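Local coordinates for protein L-threonine-O-3-phosphate decarboxylase (PDB 3FKD) that probably binds pyridoxal 5'-phosphate and is thought to act as an L-threonine-O-3-phosphate decarboxylase, at residues Arg88-Leu93 / Asn129-Trp134; Ile83-Arg88 / Arg107-Glu112. One frame throughout, in Å; residues are numbered along the deposited sequence.

Contact 1 and contact 2 illustrate how a pair of inner parallel strands and the helix ends beside it adjoin, sharing Arg88. Their centres lie about 9 Å apart. Contact 1 joins two strands of the seven-stranded sheet; contact 2 joins the ends of two helices that precede strands 91-96 and 112-117. The seam between the contacts is probably hydrogen-bonded, Ser92 N to Glu112 O at 2.9 Å and Ser90 O to Glu112 N at 3.0 Å. In aminotransferase-type folds the cofactor usually lies toward the C-terminal ends of the central strands, so these strand beginnings are probably on the far side from it.

Contact 1: residues Arg88-Leu93 / Asn129-Trp134; sequences RGSRSL and NMDFCW
With CG turned beside its own backbone N (chi1 -47°), Asp131 swings its carboxylate back to the start of strand 91-93, while Phe132, with a similar first torsion (-65°), directs its ring toward Ser90. The carboxylate takes the Arg91 amide: Arg91 N donates to Asp131 OD2 at 3.0 Å, a fairly straight bond (162° at the hydrogen) that arrives from above the carboxylate plane. At the ring, Ser90 CB lies in plane at the edge, 3.5 Å from Phe132 CE2. Ser90 OG is held by Phe87 O, and the Phe87 ring meets Phe132 edge-to-face.

Arg91 O is gripped twice, by Asp131 N at 2.8 Å and by Phe132 N at 3.0 Å. Parallel pairing then continues: Leu93 N reaches Phe132 O at 2.9 Å, and Leu93 O receives Trp134 N at 3.0 Å. Ser92 and Phe132 put their side chains on one face of the sheet, Leu93 and Cys133 on the other. On the latter side the selenomethionine Met130, bent at its second torsion, crosses Leu93 at about a right angle and brings CE within 3.4 Å of Leu93 CD1. Trp134 NE1 points at Ser92 OG, but the place of that hydroxyl is less sure, so the bond is doubtful. Outside, Arg91 runs extended alongside Asn129, its CD passing 3.4 Å from Asn129 O, and its NE forms a weak, long ion pair with Glu112.

Here a side-chain bond precedes the regular backbone bonds of a parallel strand pair. The aspartate carboxylate satisfies an amide at the strand's first residue, and the carbonyl of that residue, which accepts two bonds, ties Asp131, just ahead of the strand, and Phe132, its first residue, to the neighbouring strand.

Contact 2: residues Ile83-Arg88 / Arg107-Glu112; sequences IAQAFR and RMYEHE
Arg88 and Tyr109 bring their CA atoms to 5.0 Å where two helices end: helix 75-86 gives way to the turn before strand 91-96, and the other stops in a Schellman motif, with Glu110 at positive phi (50°), Glu110 N bonded to Arg107 O and His111 N to Cys106 O. The Tyr109 ring is sandwiched. Gln85 CB sits over its centre, 3.7 Å from the centroid in a CH-pi contact, and Met108 CG covers the opposite face nearer the rim. A water links Gln85 OE1 (3.0 Å) to Tyr109 OH (2.9 Å), while Gln85 NE2 bonds to Tyr109 OH of the second subunit, and the reciprocal bond is made too. With CG anti to the backbone N (chi1 162°) and an extended chain, Arg88 runs alongside Glu110. Its NH2 meets Glu110 OE1 at 2.9 Å on the syn side in a salt bridge, to which NE adds a weak bond; the guanidinium and carboxylate planes are 51° apart. His111 turns its CE1 edge toward carbonyls of the first helix end, 3.1 Å from Ala84 O, which lies in the ring plane.

Both helices lead into neighbouring parallel strands, 91-96 and 112-117. Strand 91-96, helix 100-108 and strand 112-117 form a beta-alpha-beta crossover, its helix closed by the Schellman turn, and here that turn also borders the dimer interface.

Contact 1: residues Arg88-Leu93 / Asn129-Trp134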
loop_
_atom_site.group_PDB
_atom_site.type_symbol
_atom_site.label_atom_id
_atom_site.label_comp_id
_atom_site.label_asym_id
_atom_site.label_seq_id
_atom_site.Cartn_x
_atom_site.Cartn_y
_atom_site.Cartn_z
ATOM N N ARG A 88 -1.111 11.798 -16.315
ATOM C CA ARG A 88 -2.231 11.222 -17.070
ATOM C C ARG A 88 -2.286 11.579 -18.553
ATOM O O ARG A 88 -2.654 10.755 -19.395
ATOM C CB ARG A 88 -3.572 11.615 -16.445
ATOM C CG ARG A 88 -4.757 11.436 -17.376
ATOM C CD ARG A 88 -6.009 11.237 -16.556
ATOM N NE ARG A 88 -7.178 10.764 -17.306
ATOM C CZ ARG A 88 -8.443 10.939 -16.890
ATOM N NH1 ARG A 88 -8.685 11.589 -15.754
ATOM N NH2 ARG A 88 -9.478 10.491 -17.601
ATOM N N GLY A 89 -1.942 12.798 -18.906
ATOM C CA GLY A 89 -1.901 13.075 -20.329
ATOM C C GLY A 89 -0.899 12.302 -21.206
ATOM O O GLY A 89 -1.068 12.229 -22.428
ATOM N N SER A 90 0.111 11.702 -20.591
ATOM C CA SER A 90 1.390 11.544 -21.270
ATOM C C SER A 90 1.523 10.441 -22.334
ATOM O O SER A 90 0.693 9.533 -22.437
ATOM C CB SER A 90 2.537 11.508 -20.244
ATOM O OG SER A 90 2.573 12.725 -19.480
ATOM N N ARG A 91 2.562 10.586 -23.156
ATOM C CA ARG A 91 2.956 9.580 -24.136
ATOM C C ARG A 91 4.179 8.848 -23.618
ATOM O O ARG A 91 5.194 9.455 -23.273
ATOM C CB ARG A 91 3.218 10.228 -25.497
ATOM C CG ARG A 91 1.954 10.912 -26.021
ATOM C CD ARG A 91 2.129 11.730 -27.281
ATOM N NE ARG A 91 0.813 12.259 -27.649
ATOM C CZ ARG A 91 0.577 13.164 -28.600
ATOM N NH1 ARG A 91 1.583 13.667 -29.321
ATOM N NH2 ARG A 91 -0.673 13.557 -28.830
ATOM N N SER A 92 4.049 7.530 -23.559
ATOM C CA SER A 92 5.085 6.674 -23.011
ATOM C C SER A 92 5.606 5.656 -24.014
ATOM O O SER A 92 4.825 4.944 -24.655
ATOM C CB SER A 92 4.580 5.968 -21.745
ATOM O OG SER A 92 4.469 6.906 -20.713
ATOM N N LEU A 93 6.931 5.628 -24.125
ATOM C CA LEU A 93 7.692 4.622 -24.842
ATOM C C LEU A 93 8.098 3.549 -23.844
ATOM O O LEU A 93 8.800 3.830 -22.879
ATOM C CB LEU A 93 8.959 5.256 -25.457
ATOM C CG LEU A 93 9.827 4.439 -26.445
ATOM C CD1 LEU A 93 8.985 3.894 -27.599
ATOM C CD2 LEU A 93 11.005 5.234 -26.986
ATOM N N ASN A 129 8.055 12.649 -29.848
ATOM C CA ASN A 129 7.000 13.145 -28.955
ATOM C C ASN A 129 6.724 12.205 -27.783
ATOM O O ASN A 129 5.568 11.853 -27.510
ATOM C CB ASN A 129 5.723 13.432 -29.734
ATOM C CG ASN A 129 5.942 14.419 -30.865
ATOM O OD1 ASN A 129 6.064 15.631 -30.638
ATOM N ND2 ASN A 129 6.005 13.907 -32.093
HETATM N N MSE A 130 7.805 11.798 -27.117
HETATM C CA MSE A 130 7.745 10.869 -25.993
HETATM C C MSE A 130 7.927 11.609 -24.689
HETATM O O MSE A 130 8.984 12.180 -24.435
HETATM C CB MSE A 130 8.859 9.823 -26.092
HETATM C CG MSE A 130 8.623 8.750 -27.100
HETATM SE SE MSE A 130 6.790 8.020 -27.130
HETATM C CE MSE A 130 7.176 6.670 -28.480
ATOM N N ASP A 131 6.935 11.593 -23.830
ATOM C CA ASP A 131 7.127 12.366 -22.614
ATOM C C ASP A 131 7.884 11.503 -21.589
ATOM O O ASP A 131 8.677 11.996 -20.775
ATOM C CB ASP A 131 5.792 12.948 -22.110
ATOM C CG ASP A 131 4.968 13.618 -23.256
ATOM O OD1 ASP A 131 5.548 14.395 -24.064
ATOM O OD2 ASP A 131 3.747 13.348 -23.362
ATOM N N PHE A 132 7.668 10.200 -21.685
ATOM C CA PHE A 132 8.308 9.262 -20.803
ATOM C C PHE A 132 8.822 8.080 -21.571
ATOM O O PHE A 132 8.223 7.643 -22.553
ATOM C CB PHE A 132 7.336 8.789 -19.729
ATOM C CG PHE A 132 6.905 9.880 -18.804
ATOM C CD1 PHE A 132 7.700 10.252 -17.737
ATOM C CD2 PHE A 132 5.722 10.563 -19.026
ATOM C CE1 PHE A 132 7.310 11.264 -16.896
ATOM C CE2 PHE A 132 5.329 11.587 -18.201
ATOM C CZ PHE A 132 6.117 11.938 -17.132
ATOM N N CYS A 133 9.964 7.587 -21.094
ATOM C CA CYS A 133 10.532 6.340 -21.526
ATOM C C CYS A 133 10.837 5.471 -20.301
ATOM O O CYS A 133 11.513 5.907 -19.371
ATOM C CB CYS A 133 11.801 6.594 -22.335
ATOM S SG CYS A 133 12.569 5.091 -22.890
ATOM N N TRP A 134 10.355 4.234 -20.333
ATOM C CA TRP A 134 10.393 3.342 -19.185
ATOM C C TRP A 134 11.400 2.187 -19.363
ATOM O O TRP A 134 11.198 1.263 -20.158
ATOM C CB TRP A 134 8.983 2.803 -18.907
ATOM C CG TRP A 134 7.911 3.880 -18.604
ATOM C CD1 TRP A 134 7.424 4.844 -19.464
ATOM C CD2 TRP A 134 7.189 4.058 -17.373
ATOM N NE1 TRP A 134 6.466 5.610 -18.831
ATOM C CE2 TRP A 134 6.281 5.134 -17.567
ATOM C CE3 TRP A 134 7.202 3.393 -16.140
ATOM C CZ2 TRP A 134 5.420 5.573 -16.573
ATOM C CZ3 TRP A 134 6.346 3.835 -15.135
ATOM C CH2 TRP A 134 5.458 4.927 -15.369
#

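Contact 2: residues Ile83-Arg88 / Arg107-Glu112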
loop_
_atom_site.group_PDB
_atom_site.type_symbol
_atom_site.label_atom_id
_atom_site.label_comp_id
_atom_site.label_asym_id
_atom_site.label_seq_id
_atom_site.Cartn_x
_atom_site.Cartn_y
_atom_site.Cartn_z
ATOM N N ILE A 83 3.402 7.641 -10.524
ATOM C CA ILE A 83 4.087 8.428 -11.562
ATOM C C ILE A 83 3.191 8.581 -12.807
ATOM O O ILE A 83 3.000 9.685 -13.312
ATOM C CB ILE A 83 5.432 7.761 -11.972
ATOM C CG1 ILE A 83 6.482 7.843 -10.844
ATOM C CG2 ILE A 83 5.978 8.356 -13.267
ATOM C CD1 ILE A 83 7.819 7.210 -11.246
ATOM N N ALA A 84 2.664 7.458 -13.286
ATOM C CA ALA A 84 1.635 7.408 -14.320
ATOM C C ALA A 84 0.511 8.372 -14.014
ATOM O O ALA A 84 0.160 9.174 -14.873
ATOM C CB ALA A 84 1.078 6.020 -14.448
ATOM N N GLN A 85 -0.023 8.301 -12.787
ATOM C CA GLN A 85 -1.090 9.194 -12.318
ATOM C C GLN A 85 -0.761 10.674 -12.478
ATOM O O GLN A 85 -1.535 11.443 -13.129
ATOM C CB GLN A 85 -1.510 8.887 -10.873
ATOM C CG GLN A 85 -2.887 9.416 -10.507
ATOM C CD GLN A 85 -3.260 9.221 -9.030
ATOM O OE1 GLN A 85 -2.475 8.699 -8.237
ATOM N NE2 GLN A 85 -4.454 9.660 -8.660
ATOM N N ALA A 86 0.371 11.078 -11.903
ATOM C CA ALA A 86 0.795 12.475 -11.949
ATOM C C ALA A 86 0.883 13.027 -13.396
ATOM O O ALA A 86 0.918 14.241 -13.593
ATOM C CB ALA A 86 2.118 12.659 -11.225
ATOM N N PHE A 87 0.946 12.136 -14.395
ATOM C CA PHE A 87 1.141 12.552 -15.782
ATOM C C PHE A 87 0.148 11.905 -16.763
ATOM O O PHE A 87 0.525 11.540 -17.891
ATOM C CB PHE A 87 2.611 12.344 -16.198
ATOM C CG PHE A 87 3.568 13.192 -15.410
ATOM C CD1 PHE A 87 4.013 12.784 -14.176
ATOM C CD2 PHE A 87 3.954 14.438 -15.875
ATOM C CE1 PHE A 87 4.844 13.582 -13.438
ATOM C CE2 PHE A 87 4.786 15.244 -15.126
ATOM C CZ PHE A 87 5.238 14.810 -13.913
ATOM N N ARG A 88 -1.111 11.798 -16.315
ATOM C CA ARG A 88 -2.231 11.222 -17.070
ATOM C C ARG A 88 -2.286 11.579 -18.553
ATOM O O ARG A 88 -2.654 10.755 -19.395
ATOM C CB ARG A 88 -3.572 11.615 -16.445
ATOM C CG ARG A 88 -4.757 11.436 -17.376
ATOM C CD ARG A 88 -6.009 11.237 -16.556
ATOM N NE ARG A 88 -7.178 10.764 -17.306
ATOM C CZ ARG A 88 -8.443 10.939 -16.890
ATOM N NH1 ARG A 88 -8.685 11.589 -15.754
ATOM N NH2 ARG A 88 -9.478 10.491 -17.601
ATOM N N ARG A 107 -1.634 2.537 -18.796
ATOM C CA ARG A 107 -2.963 2.343 -19.345
ATOM C C ARG A 107 -3.968 2.924 -18.353
ATOM O O ARG A 107 -4.800 3.754 -18.711
ATOM C CB ARG A 107 -3.252 0.858 -19.629
ATOM C CG ARG A 107 -4.750 0.557 -19.830
ATOM C CD ARG A 107 -5.078 -0.911 -19.840
ATOM N NE ARG A 107 -4.763 -1.501 -18.538
ATOM C CZ ARG A 107 -4.929 -2.787 -18.203
ATOM N NH1 ARG A 107 -5.441 -3.657 -19.074
ATOM N NH2 ARG A 107 -4.593 -3.200 -16.977
HETATM N N MSE A 108 -3.875 2.501 -17.097
HETATM C CA MSE A 108 -4.846 2.941 -16.121
HETATM C C MSE A 108 -4.955 4.439 -16.186
HETATM O O MSE A 108 -6.051 4.987 -16.094
HETATM C CB MSE A 108 -4.484 2.475 -14.719
HETATM C CG MSE A 108 -5.311 3.106 -13.623
HETATM SE SE MSE A 108 -4.797 2.359 -11.896
HETATM C CE MSE A 108 -5.523 3.737 -10.728
ATOM N N TYR A 109 -3.832 5.118 -16.388
ATOM C CA TYR A 109 -3.896 6.574 -16.448
ATOM C C TYR A 109 -3.919 7.153 -17.877
ATOM O O TYR A 109 -3.613 8.324 -18.099
ATOM C CB TYR A 109 -2.869 7.208 -15.504
ATOM C CG TYR A 109 -3.220 6.850 -14.083
ATOM C CD1 TYR A 109 -2.628 5.758 -13.453
ATOM C CD2 TYR A 109 -4.194 7.551 -13.389
ATOM C CE1 TYR A 109 -2.972 5.398 -12.181
ATOM C CE2 TYR A 109 -4.551 7.203 -12.091
ATOM C CZ TYR A 109 -3.927 6.123 -11.490
ATOM O OH TYR A 109 -4.258 5.763 -10.213
ATOM N N GLU A 110 -4.349 6.314 -18.815
ATOM C CA GLU A 110 -4.576 6.688 -20.220
ATOM C C GLU A 110 -3.420 7.446 -20.901
ATOM O O GLU A 110 -3.618 8.486 -21.528
ATOM C CB GLU A 110 -5.914 7.426 -20.369
ATOM C CG GLU A 110 -7.142 6.526 -20.178
ATOM C CD GLU A 110 -8.372 7.276 -19.595
ATOM O OE1 GLU A 110 -8.288 8.521 -19.374
ATOM O OE2 GLU A 110 -9.417 6.609 -19.356
ATOM N N HIS A 111 -2.212 6.909 -20.722
ATOM C CA HIS A 111 -1.029 7.261 -21.490
ATOM C C HIS A 111 -1.211 6.681 -22.897
ATOM O O HIS A 111 -1.812 5.621 -23.057
ATOM C CB HIS A 111 0.221 6.619 -20.840
ATOM C CG HIS A 111 0.828 7.415 -19.716
ATOM N ND1 HIS A 111 0.144 7.728 -18.553
ATOM C CD2 HIS A 111 2.069 7.944 -19.570
ATOM C CE1 HIS A 111 0.931 8.423 -17.751
ATOM N NE2 HIS A 111 2.101 8.568 -18.345
ATOM N N GLU A 112 -0.701 7.356 -23.915
ATOM C CA GLU A 112 -0.559 6.709 -25.222
ATOM C C GLU A 112 0.745 5.924 -25.232
ATOM O O GLU A 112 1.818 6.501 -25.117
ATOM C CB GLU A 112 -0.595 7.718 -26.361
ATOM C CG GLU A 112 -1.841 8.618 -26.350
ATOM C CD GLU A 112 -1.930 9.560 -27.543
ATOM O OE1 GLU A 112 -2.137 10.787 -27.319
ATOM O OE2 GLU A 112 -1.799 9.065 -28.695
HETATM O O HOH W 1 -2.100 5.716 -8.269
#